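Local structure of Myo-inositol phosphohydrolase (Mitsuokella multacida, 4WU3) at residues 209-214 / 250-255; 223-228 / 257-262; 270-275 / 281-286; 79-84 / 274-279. The protein probably hydrolyses phosphate groups of phytate (myo-inositol hexakisphosphate), as expected of a PTP-like phytase, and is captured here with bound inositol-(1,3,4,5)-tetrakisphosphate. The protein carries 2 engineered substitutions. One frame throughout, in Å; residues are numbered along the deposited sequence.

Contact 1: 209-214 / 250-255; sequences LTLQDH and TIFMVM
Leu209 and Leu211 meet Phe252 through apolar contact alone, with no hydrogen bond passing between 209-214 and 250-255. Each leucine uses its CD1 methyl, and both methyls sit oblique to the ring; Leu209 crosses the Phe252 side chain at a slant, and Leu211 comes at it from the opposite direction. Leu209 CD1 lies 3.7 Å from Phe252 CZ and is nearly as close to CE2, while Leu211 CD1 comes in at 3.5 Å from Phe252 CE1. In both leucines CD1 is anti to CA (chi2 -179° and -173°), which carries the methyl forward to the outer atoms of the ring. A long, flat, apolar side chain suits this place, because the CA atoms of Leu209 and Phe252 are 11.2 Å apart. Within the helix, Met255 SD sits 3.7 Å above the plane of the Phe252 ring, over its centre, and Phe225 meets the same ring edge-to-face. An alanine in place of Phe252 would probably open a gap between strand and helix, leaving both leucine methyls and Met255 SD without their shared partner. To the side, Arg248 NH2 bonds Leu211 O, and His214 touches the bound inositol tetrakisphosphate. This is the core of a PTP-like phosphatase domain, with edge strand 205-211 packed against helix 247-261.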
loop_
_atom_site.group_PDB
_atom_site.type_symbol
_atom_site.label_atom_id
_atom_site.label_comp_id
_atom_site.label_asym_id
_atom_site.label_seq_id
_atom_site.Cartn_x
_atom_site.Cartn_y
_atom_site.Cartn_z
ATOM N N LEU A 209 -11.515 -16.520 9.034
ATOM C CA LEU A 209 -11.219 -15.103 8.959
ATOM C C LEU A 209 -11.261 -14.726 7.513
ATOM O O LEU A 209 -10.606 -15.368 6.707
ATOM C CB LEU A 209 -9.812 -14.819 9.459
ATOM C CG LEU A 209 -9.608 -15.035 10.939
ATOM C CD1 LEU A 209 -8.169 -14.697 11.288
ATOM C CD2 LEU A 209 -10.585 -14.175 11.712
ATOM N N THR A 210 -11.998 -13.678 7.174
ATOM C CA THR A 210 -12.148 -13.289 5.778
ATOM C C THR A 210 -11.068 -12.294 5.324
ATOM O O THR A 210 -11.347 -11.118 5.116
ATOM C CB THR A 210 -13.551 -12.716 5.545
ATOM O OG1 THR A 210 -13.843 -11.731 6.544
ATOM C CG2 THR A 210 -14.576 -13.834 5.644
ATOM N N LEU A 211 -9.842 -12.784 5.149
ATOM C CA LEU A 211 -8.695 -11.920 4.839
ATOM C C LEU A 211 -8.477 -11.752 3.346
ATOM O O LEU A 211 -8.486 -12.730 2.598
ATOM C CB LEU A 211 -7.407 -12.488 5.432
ATOM C CG LEU A 211 -7.433 -12.770 6.923
ATOM C CD1 LEU A 211 -6.047 -13.162 7.410
ATOM C CD2 LEU A 211 -7.947 -11.562 7.672
ATOM N N GLN A 212 -8.262 -10.509 2.930
ATOM C CA GLN A 212 -7.986 -10.202 1.543
ATOM C C GLN A 212 -6.615 -10.745 1.174
ATOM O O GLN A 212 -5.649 -10.576 1.924
ATOM C CB GLN A 212 -7.999 -8.684 1.299
ATOM C CG GLN A 212 -9.286 -7.977 1.674
ATOM C CD GLN A 212 -10.424 -8.281 0.720
ATOM O OE1 GLN A 212 -10.289 -8.107 -0.488
ATOM N NE2 GLN A 212 -11.558 -8.724 1.261
ATOM N N ASP A 213 -6.531 -11.370 0.005
ATOM C CA ASP A 213 -5.268 -11.836 -0.515
ATOM C C ASP A 213 -4.324 -10.647 -0.638
ATOM O O ASP A 213 -4.740 -9.537 -0.971
ATOM C CB ASP A 213 -5.489 -12.499 -1.871
ATOM C CG ASP A 213 -4.350 -13.398 -2.291
ATOM O OD1 ASP A 213 -3.269 -13.384 -1.664
ATOM O OD2 ASP A 213 -4.541 -14.133 -3.274
ATOM N N HIS A 214 -3.053 -10.895 -0.336
ATOM C CA HIS A 214 -1.963 -9.923 -0.517
ATOM C C HIS A 214 -1.665 -8.980 0.660
ATOM O O HIS A 214 -0.660 -8.289 0.631
ATOM C CB HIS A 214 -2.190 -9.102 -1.786
ATOM C CG HIS A 214 -2.318 -9.937 -3.025
ATOM N ND1 HIS A 214 -1.298 -10.739 -3.498
ATOM C CD2 HIS A 214 -3.344 -10.083 -3.894
ATOM C CE1 HIS A 214 -1.699 -11.351 -4.598
ATOM N NE2 HIS A 214 -2.932 -10.962 -4.866
ATOM N N THR A 250 1.692 -17.708 6.038
ATOM C CA THR A 250 2.954 -17.527 6.749
ATOM C C THR A 250 2.857 -16.461 7.830
ATOM O O THR A 250 3.467 -16.590 8.886
ATOM C CB THR A 250 4.095 -17.198 5.779
ATOM O OG1 THR A 250 4.250 -18.296 4.877
ATOM C CG2 THR A 250 5.407 -16.976 6.527
ATOM N N ILE A 251 2.083 -15.413 7.576
ATOM C CA ILE A 251 1.808 -14.443 8.607
ATOM C C ILE A 251 1.263 -15.148 9.835
ATOM O O ILE A 251 1.692 -14.859 10.954
ATOM C CB ILE A 251 0.764 -13.393 8.171
ATOM C CG1 ILE A 251 1.378 -12.400 7.186
ATOM C CG2 ILE A 251 0.230 -12.660 9.387
ATOM C CD1 ILE A 251 0.345 -11.560 6.468
ATOM N N PHE A 252 0.316 -16.060 9.644
ATOM C CA PHE A 252 -0.318 -16.689 10.795
ATOM C C PHE A 252 0.487 -17.810 11.435
ATOM O O PHE A 252 0.320 -18.082 12.627
ATOM C CB PHE A 252 -1.734 -17.144 10.482
ATOM C CG PHE A 252 -2.725 -16.051 10.612
ATOM C CD1 PHE A 252 -2.783 -15.056 9.666
ATOM C CD2 PHE A 252 -3.574 -15.992 11.702
ATOM C CE1 PHE A 252 -3.682 -14.015 9.797
ATOM C CE2 PHE A 252 -4.467 -14.955 11.848
ATOM C CZ PHE A 252 -4.518 -13.969 10.895
ATOM N N MET A 253 1.359 -18.441 10.661
ATOM C CA MET A 253 2.314 -19.407 11.205
ATOM C C MET A 253 3.325 -18.689 12.092
ATOM O O MET A 253 3.718 -19.202 13.148
ATOM C CB MET A 253 3.038 -20.144 10.079
ATOM C CG MET A 253 2.229 -21.290 9.494
ATOM S SD MET A 253 1.960 -22.619 10.685
ATOM C CE MET A 253 3.506 -23.509 10.529
ATOM N N VAL A 254 3.733 -17.498 11.647
ATOM C CA VAL A 254 4.600 -16.612 12.428
ATOM C C VAL A 254 3.900 -16.108 13.692
ATOM O O VAL A 254 4.497 -16.110 14.765
ATOM C CB VAL A 254 5.080 -15.415 11.586
ATOM C CG1 VAL A 254 5.653 -14.313 12.466
ATOM C CG2 VAL A 254 6.123 -15.879 10.584
ATOM N N MET A 255 2.643 -15.688 13.582
ATOM C CA MET A 255 1.865 -15.316 14.773
ATOM C C MET A 255 1.763 -16.464 15.788
ATOM O O MET A 255 1.937 -16.270 16.990
ATOM C CB MET A 255 0.455 -14.865 14.382
ATOM C CG MET A 255 0.407 -13.530 13.659
ATOM S SD MET A 255 -1.208 -13.221 12.910
ATOM C CE MET A 255 -2.250 -13.094 14.370
#

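Contact 2: 223-228 / 257-262; sequences DKFLEF and DILKNA
Where 223-228 faces 257-262, on helices 219-230 and 247-261, the nearest CA atoms are those of Leu226 and Leu259, 9.6 Å apart, so that side chains rather than backbones fill the interface. Leu259 spans it with a forked end, each methyl meeting a different neighbour. Its CD1 lies 3.8 Å from Phe225 CE2, at the edge of the ring and near its plane. Its CD2 stands 4.1 Å from Leu226 CD2, the two leucines crossing at a slant. Phe225 reaches over because its CG is anti to the backbone N (chi1 172°), and it slides past Leu259 in the opposite direction. Helix 219-230 is the crossover of a beta-alpha-beta unit that joins parallel strands 205-211 and 237-241, and helix 247-261 follows the second of these, as in the PTP fold. Branched and aromatic carbon side chains suit a seam with no polar bond across it. On helix 247-261, the polar groups at Asp257 and Asn261 take no part in the seam. Asn261 ND2 gives a nearly straight bond of 2.8 Å to Asp257 OD1, 169° at the hydrogen, on its anti side, though tilted out of the carboxylate plane. The same OD1 forms a salt bridge with Arg273, and Asp257 OD2 accepts from Gln274 NE2.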
loop_
_atom_site.group_PDB
_atom_site.type_symbol
_atom_site.label_atom_id
_atom_site.label_comp_id
_atom_site.label_asym_id
_atom_site.label_seq_id
_atom_site.Cartn_x
_atom_site.Cartn_y
_atom_site.Cartn_z
ATOM N N ASP A 223 -7.894 -9.364 16.560
ATOM C CA ASP A 223 -8.629 -9.508 17.831
ATOM C C ASP A 223 -9.511 -10.763 17.827
ATOM O O ASP A 223 -9.620 -11.487 18.830
ATOM C CB ASP A 223 -9.541 -8.299 18.089
ATOM C CG ASP A 223 -8.806 -7.094 18.682
ATOM O OD1 ASP A 223 -7.582 -7.145 18.920
ATOM O OD2 ASP A 223 -9.485 -6.074 18.914
ATOM N N LYS A 224 -10.170 -10.983 16.694
ATOM C CA LYS A 224 -11.065 -12.106 16.539
ATOM C C LYS A 224 -10.297 -13.418 16.640
ATOM O O LYS A 224 -10.733 -14.341 17.328
ATOM C CB LYS A 224 -11.807 -12.016 15.205
ATOM C CG LYS A 224 -12.777 -13.158 15.003
ATOM C CD LYS A 224 -13.482 -13.097 13.660
ATOM C CE LYS A 224 -14.594 -14.140 13.616
ATOM N NZ LYS A 224 -14.803 -14.649 12.235
ATOM N N PHE A 225 -9.145 -13.493 15.978
ATOM C CA PHE A 225 -8.294 -14.678 16.075
ATOM C C PHE A 225 -7.850 -14.961 17.513
ATOM O O PHE A 225 -7.900 -16.107 17.963
ATOM C CB PHE A 225 -7.054 -14.552 15.197
ATOM C CG PHE A 225 -6.072 -15.657 15.411
ATOM C CD1 PHE A 225 -6.311 -16.916 14.886
ATOM C CD2 PHE A 225 -4.930 -15.454 16.167
ATOM C CE1 PHE A 225 -5.413 -17.946 15.096
ATOM C CE2 PHE A 225 -4.032 -16.477 16.382
ATOM C CZ PHE A 225 -4.270 -17.721 15.843
ATOM N N LEU A 226 -7.404 -13.924 18.216
ATOM C CA LEU A 226 -6.919 -14.056 19.597
ATOM C C LEU A 226 -7.988 -14.546 20.571
ATOM O O LEU A 226 -7.724 -15.385 21.444
ATOM C CB LEU A 226 -6.344 -12.733 20.087
ATOM C CG LEU A 226 -5.019 -12.397 19.418
ATOM C CD1 LEU A 226 -4.551 -10.984 19.739
ATOM C CD2 LEU A 226 -3.976 -13.425 19.823
ATOM N N GLU A 227 -9.199 -14.044 20.413
ATOM C CA GLU A 227 -10.299 -14.513 21.240
ATOM C C GLU A 227 -10.640 -15.986 20.922
ATOM O O GLU A 227 -10.955 -16.758 21.826
ATOM C CB GLU A 227 -11.518 -13.598 21.100
ATOM C CG GLU A 227 -11.282 -12.201 21.670
ATOM C CD GLU A 227 -10.912 -12.172 23.162
ATOM O OE1 GLU A 227 -11.664 -12.750 23.995
ATOM O OE2 GLU A 227 -9.877 -11.527 23.504
ATOM N N PHE A 228 -10.545 -16.389 19.657
ATOM C CA PHE A 228 -10.636 -17.812 19.303
ATOM C C PHE A 228 -9.481 -18.611 19.912
ATOM O O PHE A 228 -9.661 -19.702 20.471
ATOM C CB PHE A 228 -10.616 -17.946 17.781
ATOM C CG PHE A 228 -10.212 -19.306 17.273
ATOM C CD1 PHE A 228 -11.104 -20.372 17.293
ATOM C CD2 PHE A 228 -8.955 -19.504 16.712
ATOM C CE1 PHE A 228 -10.732 -21.616 16.798
ATOM C CE2 PHE A 228 -8.588 -20.741 16.198
ATOM C CZ PHE A 228 -9.477 -21.799 16.248
ATOM N N ASP A 257 3.786 -19.095 16.160
ATOM C CA ASP A 257 5.115 -19.316 16.728
ATOM C C ASP A 257 5.361 -18.272 17.823
ATOM O O ASP A 257 5.831 -18.591 18.912
ATOM C CB ASP A 257 6.158 -19.207 15.616
ATOM C CG ASP A 257 7.504 -19.806 15.991
ATOM O OD1 ASP A 257 7.810 -19.938 17.194
ATOM O OD2 ASP A 257 8.282 -20.129 15.068
ATOM N N ILE A 258 5.008 -17.022 17.536
ATOM C CA ILE A 258 5.177 -15.934 18.492
ATOM C C ILE A 258 4.353 -16.140 19.772
ATOM O O ILE A 258 4.838 -15.926 20.886
ATOM C CB ILE A 258 4.775 -14.594 17.844
ATOM C CG1 ILE A 258 5.891 -14.103 16.907
ATOM C CG2 ILE A 258 4.444 -13.566 18.910
ATOM C CD1 ILE A 258 5.428 -13.067 15.905
ATOM N N LEU A 259 3.101 -16.549 19.610
ATOM C CA LEU A 259 2.226 -16.827 20.755
ATOM C C LEU A 259 2.770 -17.949 21.647
ATOM O O LEU A 259 2.558 -17.943 22.860
ATOM C CB LEU A 259 0.826 -17.195 20.276
ATOM C CG LEU A 259 -0.050 -16.027 19.828
ATOM C CD1 LEU A 259 -1.246 -16.518 19.030
ATOM C CD2 LEU A 259 -0.494 -15.212 21.040
ATOM N N LYS A 260 3.466 -18.906 21.050
ATOM C CA LYS A 260 4.044 -20.004 21.811
ATOM C C LYS A 260 5.444 -19.690 22.346
ATOM O O LYS A 260 5.834 -20.207 23.374
ATOM C CB LYS A 260 4.138 -21.262 20.947
ATOM C CG LYS A 260 2.819 -21.788 20.438
ATOM C CD LYS A 260 1.975 -22.328 21.566
ATOM C CE LYS A 260 0.721 -22.969 21.001
ATOM N NZ LYS A 260 -0.085 -23.664 22.043
ATOM N N ASN A 261 6.202 -18.851 21.654
ATOM C CA ASN A 261 7.630 -18.810 21.892
ATOM C C ASN A 261 8.263 -17.433 21.998
ATOM O O ASN A 261 9.476 -17.332 22.151
ATOM C CB ASN A 261 8.336 -19.578 20.780
ATOM C CG ASN A 261 7.923 -21.033 20.724
ATOM O OD1 ASN A 261 7.958 -21.736 21.731
ATOM N ND2 ASN A 261 7.538 -21.499 19.537
ATOM N N ALA A 262 7.476 -16.369 21.908
ATOM C CA ALA A 262 8.080 -15.044 21.879
ATOM C C ALA A 262 9.003 -14.841 23.074
ATOM O O ALA A 262 10.008 -14.145 22.957
ATOM C CB ALA A 262 7.019 -13.957 21.836
#

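Contact 3: 270-275 / 281-286; sequences IIQRQK and DLSEIP
The amide of Gln272 and the carboxylate of Asp281 meet with their planes 69° apart. Gln272 NE2 comes from above the carboxylate plane, 45° out of it, and bonds Asp281 OD2 at 3.0 Å. The other oxygen is held from within the loop, where Ser283 OG, 2.7 Å from Asp281 OD1, and Ser283 N, 3.0 Å from that same OD1, approach from one face of the carboxylate. Three donors thus fix its rotation and satisfy both oxygens. Asp281 CG is anti to the backbone N (chi1 -177°), which aims the group at the helix. An acidic side chain this short suits the place, since it can accept from the backbone two residues on and from the helix at once. An alanine in its place would probably leave Gln272 NE2 and both Ser283 donors without their acceptor and the turn less firmly fixed. Carbon packs round the bonds: the Ile271 CG2 methyl comes close to the carboxylate, 3.1 Å from Asp281 OD1, in the apolar contact proper Ile271 CD1 lies 4.1 Å from Leu282 CB, and the carbon chain of Lys275 crosses Asp281 at about a right angle. One water donates to Ile271 O at 2.8 Å and accepts from Leu282 N at 3.1 Å, bridging helix and loop. A second water accepts from Gln272 NE2. An Asx turn on a type I beta turn from Asp281 to Glu284 shapes the loop, the Gln272 bond and the bridging water fasten it to helix 267-276, and it leads on to Lys288 and Lys289 of a pocket for the inositol tetrakisphosphate.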
loop_
_atom_site.group_PDB
_atom_site.type_symbol
_atom_site.label_atom_id
_atom_site.label_comp_id
_atom_site.label_asym_id
_atom_site.label_seq_id
_atom_site.Cartn_x
_atom_site.Cartn_y
_atom_site.Cartn_z
ATOM N N ILE A 270 12.300 -16.412 14.543
ATOM C CA ILE A 270 10.990 -16.893 14.166
ATOM C C ILE A 270 10.752 -16.685 12.661
ATOM O O ILE A 270 10.382 -17.616 11.952
ATOM C CB ILE A 270 9.903 -16.224 15.027
ATOM C CG1 ILE A 270 10.028 -16.709 16.479
ATOM C CG2 ILE A 270 8.527 -16.553 14.484
ATOM C CD1 ILE A 270 8.970 -16.157 17.417
ATOM N N ILE A 271 10.990 -15.471 12.179
ATOM C CA ILE A 271 10.824 -15.152 10.758
ATOM C C ILE A 271 11.638 -16.111 9.885
ATOM O O ILE A 271 11.123 -16.673 8.918
ATOM C CB ILE A 271 11.258 -13.696 10.457
ATOM C CG1 ILE A 271 10.285 -12.709 11.098
ATOM C CG2 ILE A 271 11.341 -13.451 8.950
ATOM C CD1 ILE A 271 8.894 -12.777 10.515
ATOM N N GLN A 272 12.909 -16.296 10.236
ATOM C CA GLN A 272 13.779 -17.197 9.491
ATOM C C GLN A 272 13.292 -18.637 9.557
ATOM O O GLN A 272 13.233 -19.306 8.527
ATOM C CB GLN A 272 15.211 -17.133 10.005
ATOM C CG GLN A 272 15.999 -15.957 9.472
ATOM C CD GLN A 272 15.911 -15.866 7.969
ATOM O OE1 GLN A 272 16.343 -16.765 7.258
ATOM N NE2 GLN A 272 15.330 -14.775 7.475
ATOM N N ARG A 273 12.947 -19.135 10.744
ATOM C CA ARG A 273 12.595 -20.553 10.804
ATOM C C ARG A 273 11.283 -20.861 10.075
ATOM O O ARG A 273 11.149 -21.922 9.467
ATOM C CB ARG A 273 12.641 -21.114 12.224
ATOM C CG ARG A 273 11.579 -20.638 13.188
ATOM C CD ARG A 273 12.093 -20.871 14.597
ATOM N NE ARG A 273 11.040 -20.834 15.594
ATOM C CZ ARG A 273 11.176 -21.291 16.835
ATOM N NH1 ARG A 273 12.330 -21.813 17.235
ATOM N NH2 ARG A 273 10.157 -21.225 17.677
ATOM N N GLN A 274 10.341 -19.919 10.078
ATOM C CA GLN A 274 9.106 -20.124 9.324
ATOM C C GLN A 274 9.348 -20.097 7.816
ATOM O O GLN A 274 8.563 -20.659 7.058
ATOM C CB GLN A 274 8.030 -19.121 9.731
ATOM C CG GLN A 274 7.517 -19.323 11.158
ATOM C CD GLN A 274 6.808 -20.659 11.382
ATOM O OE1 GLN A 274 6.104 -21.167 10.500
ATOM N NE2 GLN A 274 6.968 -21.218 12.582
ATOM N N LYS A 275 10.443 -19.475 7.379
ATOM C CA LYS A 275 10.857 -19.589 5.976
ATOM C C LYS A 275 11.493 -20.951 5.739
ATOM O O LYS A 275 11.201 -21.615 4.749
ATOM C CB LYS A 275 11.845 -18.492 5.576
ATOM C CG LYS A 275 12.632 -18.817 4.309
ATOM C CD LYS A 275 11.751 -18.718 3.078
ATOM C CE LYS A 275 12.292 -19.520 1.898
ATOM N NZ LYS A 275 11.981 -20.985 1.995
ATOM N N ASP A 281 9.693 -15.809 3.434
ATOM C CA ASP A 281 10.402 -14.981 4.410
ATOM C C ASP A 281 9.753 -13.585 4.446
ATOM O O ASP A 281 9.945 -12.762 3.553
ATOM C CB ASP A 281 11.879 -14.877 4.017
ATOM C CG ASP A 281 12.708 -14.094 5.021
ATOM O OD1 ASP A 281 12.138 -13.435 5.926
ATOM O OD2 ASP A 281 13.948 -14.139 4.885
ATOM N N LEU A 282 8.977 -13.330 5.489
ATOM C CA LEU A 282 8.235 -12.081 5.600
ATOM C C LEU A 282 9.123 -10.841 5.660
ATOM O O LEU A 282 8.641 -9.745 5.419
ATOM C CB LEU A 282 7.323 -12.121 6.829
ATOM C CG LEU A 282 6.230 -13.170 6.742
ATOM C CD1 LEU A 282 5.405 -13.162 8.009
ATOM C CD2 LEU A 282 5.368 -12.892 5.532
ATOM N N SER A 283 10.410 -11.003 5.956
ATOM C CA SER A 283 11.323 -9.860 5.997
ATOM C C SER A 283 11.928 -9.533 4.623
ATOM O O SER A 283 12.643 -8.542 4.461
ATOM C CB SER A 283 12.446 -10.111 7.004
ATOM O OG SER A 283 13.357 -11.077 6.523
ATOM N N GLU A 284 11.650 -10.369 3.635
ATOM C CA GLU A 284 12.205 -10.154 2.319
ATOM C C GLU A 284 11.323 -9.213 1.508
ATOM O O GLU A 284 10.161 -9.512 1.221
ATOM C CB GLU A 284 12.377 -11.482 1.583
ATOM C CG GLU A 284 13.220 -11.389 0.326
ATOM C CD GLU A 284 13.531 -12.748 -0.278
ATOM O OE1 GLU A 284 13.637 -13.739 0.480
ATOM O OE2 GLU A 284 13.676 -12.825 -1.516
ATOM N N ILE A 285 11.893 -8.069 1.154
ATOM C CA ILE A 285 11.275 -7.155 0.215
ATOM C C ILE A 285 12.079 -7.218 -1.086
ATOM O O ILE A 285 13.073 -6.503 -1.253
ATOM C CB ILE A 285 11.273 -5.718 0.759
ATOM C CG1 ILE A 285 10.933 -5.711 2.254
ATOM C CG2 ILE A 285 10.299 -4.853 -0.024
ATOM C CD1 ILE A 285 9.532 -6.195 2.573
ATOM N N PRO A 286 11.660 -8.089 -2.012
ATOM C CA PRO A 286 12.434 -8.330 -3.230
ATOM C C PRO A 286 12.396 -7.197 -4.252
ATOM O O PRO A 286 11.465 -6.378 -4.261
ATOM C CB PRO A 286 11.813 -9.605 -3.804
ATOM C CG PRO A 286 10.459 -9.713 -3.197
ATOM C CD PRO A 286 10.384 -8.820 -1.993
HETATM O O HOH W 1 8.928 -15.753 7.442
HETATM O O HOH W 2 14.571 -12.405 9.525
#

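Contact 4: 79-84 / 274-279; sequences IMPTRK and QKLIGI
Gly278 N bonds Lys275 O at 3.0 Å, the shortest polar bond within the two segments, and closes the turn 275-278, which contains Leu276, the residue on which Met80 and Pro81 rest. Glycine suits that turn: at its backbone angles a CB would lie 2.7 Å from Gln274 O and clash with it. The opposing loop has a bond of its own, for Lys84 N reaches Thr82 OG1 at 3.1 Å and 160°, which makes an ST turn and draws the chain round after Pro81. No hydrogen bond runs between the two segments, and what joins them is apolar. Leu276 sends its CD1 methyl towards the proline ring, 3.5 Å from Pro81 CD and 3.7 Å from Pro81 CG. The shorter of these is tighter than an ordinary carbon contact, so the methyl is pressed firmly against the ring. A proline serves well here, being a rigid apolar group with no flexible chain to order. Met80 arrives from the loop residue before it, crossing Leu276 at a slant. Its chain bends at chi2 (-53°), which brings SD to 3.9 Å from Leu276 CD1, and this flexible thioether covers the more exposed margin. Nearby, Arg273 NH1 bonds the carbonyl oxygens of Thr82 and Lys84, while Arg83 makes a salt bridge with Asp87 and a cation-pi contact with Tyr71. The whole is an irregular loop packed on the C-terminal end of helix 267-276: the connection between strands 65-66 and 91-94, at one margin of the five-stranded sheet, is laid against it.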
loop_
_atom_site.group_PDB
_atom_site.type_symbol
_atom_site.label_atom_id
_atom_site.label_comp_id
_atom_site.label_asym_id
_atom_site.label_seq_id
_atom_site.Cartn_x
_atom_site.Cartn_y
_atom_site.Cartn_z
ATOM N N ILE A 79 23.916 -19.224 9.361
ATOM C CA ILE A 79 23.654 -19.645 10.732
ATOM C C ILE A 79 22.177 -19.963 10.915
ATOM O O ILE A 79 21.312 -19.161 10.568
ATOM C CB ILE A 79 24.028 -18.549 11.733
ATOM C CG1 ILE A 79 25.520 -18.241 11.639
ATOM C CG2 ILE A 79 23.646 -18.978 13.140
ATOM C CD1 ILE A 79 25.899 -16.933 12.298
ATOM N N MET A 80 21.896 -21.133 11.473
ATOM C CA MET A 80 20.522 -21.590 11.618
ATOM C C MET A 80 19.900 -21.014 12.874
ATOM O O MET A 80 20.560 -20.896 13.893
ATOM C CB MET A 80 20.463 -23.122 11.651
ATOM C CG MET A 80 20.746 -23.775 10.303
ATOM S SD MET A 80 19.688 -23.121 8.994
ATOM C CE MET A 80 19.800 -24.430 7.777
ATOM N N PRO A 81 18.628 -20.626 12.792
ATOM C CA PRO A 81 17.953 -20.200 13.994
ATOM C C PRO A 81 17.669 -21.383 14.908
ATOM O O PRO A 81 17.460 -22.506 14.440
ATOM C CB PRO A 81 16.646 -19.612 13.471
ATOM C CG PRO A 81 16.376 -20.363 12.213
ATOM C CD PRO A 81 17.728 -20.683 11.629
ATOM N N THR A 82 17.676 -21.118 16.208
ATOM C CA THR A 82 17.314 -22.101 17.206
ATOM C C THR A 82 15.991 -22.748 16.833
ATOM O O THR A 82 15.129 -22.087 16.262
ATOM C CB THR A 82 17.170 -21.426 18.579
ATOM O OG1 THR A 82 16.753 -22.381 19.555
ATOM C CG2 THR A 82 16.154 -20.314 18.509
ATOM N N ARG A 83 15.841 -24.035 17.157
ATOM C CA ARG A 83 14.596 -24.771 16.914
ATOM C C ARG A 83 13.725 -24.772 18.162
ATOM O O ARG A 83 12.690 -25.430 18.201
ATOM C CB ARG A 83 14.882 -26.221 16.505
ATOM C CG ARG A 83 15.449 -26.396 15.099
ATOM C CD ARG A 83 15.437 -27.856 14.671
ATOM N NE ARG A 83 14.090 -28.415 14.746
ATOM C CZ ARG A 83 13.184 -28.311 13.784
ATOM N NH1 ARG A 83 11.991 -28.828 13.933
ATOM N NH2 ARG A 83 13.455 -27.687 12.665
ATOM N N LYS A 84 14.139 -24.035 19.190
ATOM C CA LYS A 84 13.449 -24.105 20.474
ATOM C C LYS A 84 11.952 -23.799 20.372
ATOM O O LYS A 84 11.543 -22.780 19.805
ATOM C CB LYS A 84 14.090 -23.175 21.502
ATOM C CG LYS A 84 13.311 -23.157 22.803
ATOM C CD LYS A 84 14.024 -22.403 23.904
ATOM C CE LYS A 84 13.347 -22.678 25.237
ATOM N NZ LYS A 84 14.049 -21.999 26.358
ATOM N N GLN A 274 10.341 -19.919 10.078
ATOM C CA GLN A 274 9.106 -20.124 9.324
ATOM C C GLN A 274 9.348 -20.097 7.816
ATOM O O GLN A 274 8.563 -20.659 7.058
ATOM C CB GLN A 274 8.030 -19.121 9.731
ATOM C CG GLN A 274 7.517 -19.323 11.158
ATOM C CD GLN A 274 6.808 -20.659 11.382
ATOM O OE1 GLN A 274 6.104 -21.167 10.500
ATOM N NE2 GLN A 274 6.968 -21.218 12.582
ATOM N N LYS A 275 10.443 -19.475 7.379
ATOM C CA LYS A 275 10.857 -19.589 5.976
ATOM C C LYS A 275 11.493 -20.951 5.739
ATOM O O LYS A 275 11.201 -21.615 4.749
ATOM C CB LYS A 275 11.845 -18.492 5.576
ATOM C CG LYS A 275 12.632 -18.817 4.309
ATOM C CD LYS A 275 11.751 -18.718 3.078
ATOM C CE LYS A 275 12.292 -19.520 1.898
ATOM N NZ LYS A 275 11.981 -20.985 1.995
ATOM N N LEU A 276 12.352 -21.378 6.656
ATOM C CA LEU A 276 13.080 -22.631 6.472
ATOM C C LEU A 276 12.177 -23.872 6.374
ATOM O O LEU A 276 12.508 -24.811 5.654
ATOM C CB LEU A 276 14.117 -22.806 7.578
ATOM C CG LEU A 276 15.271 -21.807 7.470
ATOM C CD1 LEU A 276 16.066 -21.725 8.759
ATOM C CD2 LEU A 276 16.184 -22.173 6.312
ATOM N N ILE A 277 11.050 -23.882 7.086
ATOM C CA ILE A 277 10.113 -25.006 7.005
ATOM C C ILE A 277 8.982 -24.728 6.009
ATOM O O ILE A 277 8.144 -25.591 5.735
ATOM C CB ILE A 277 9.489 -25.333 8.372
ATOM C CG1 ILE A 277 8.578 -24.194 8.823
ATOM C CG2 ILE A 277 10.582 -25.599 9.394
ATOM C CD1 ILE A 277 7.744 -24.506 10.040
ATOM N N GLY A 278 8.967 -23.519 5.469
ATOM C CA GLY A 278 7.914 -23.113 4.566
ATOM C C GLY A 278 8.419 -22.593 3.236
ATOM O O GLY A 278 9.283 -23.196 2.604
ATOM N N ILE A 279 7.875 -21.463 2.814
ATOM C CA ILE A 279 8.079 -20.971 1.461
ATOM C C ILE A 279 8.321 -19.452 1.447
ATOM O O ILE A 279 8.890 -18.922 0.492
ATOM C CB ILE A 279 6.856 -21.361 0.588
ATOM C CG1 ILE A 279 6.997 -20.860 -0.843
ATOM C CG2 ILE A 279 5.563 -20.851 1.203
ATOM C CD1 ILE A 279 8.078 -21.585 -1.616
#

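From the N terminus, 79-84 comes first, and its partner 274-279 lies some 190 residues on, so contact 4 closes a very long loop. Contacts 1 and 2 nest inside that long loop and cross each other: 209-214 and 223-228 come in turn before 250-255 and 257-262, so strand 205-211 and helix 219-230 both pack on the same helix 247-261. Contact 3 opens on helix 267-276, where contact 4 ends, sharing Gln274 and Lys275, and closes a short loop at 281-286. Asp257 of contact 2 joins the groups through Arg273 and Gln274, binding helix 247-261 to helix 267-276, while Leu282 of contact 3 touches Val254 of contact 1.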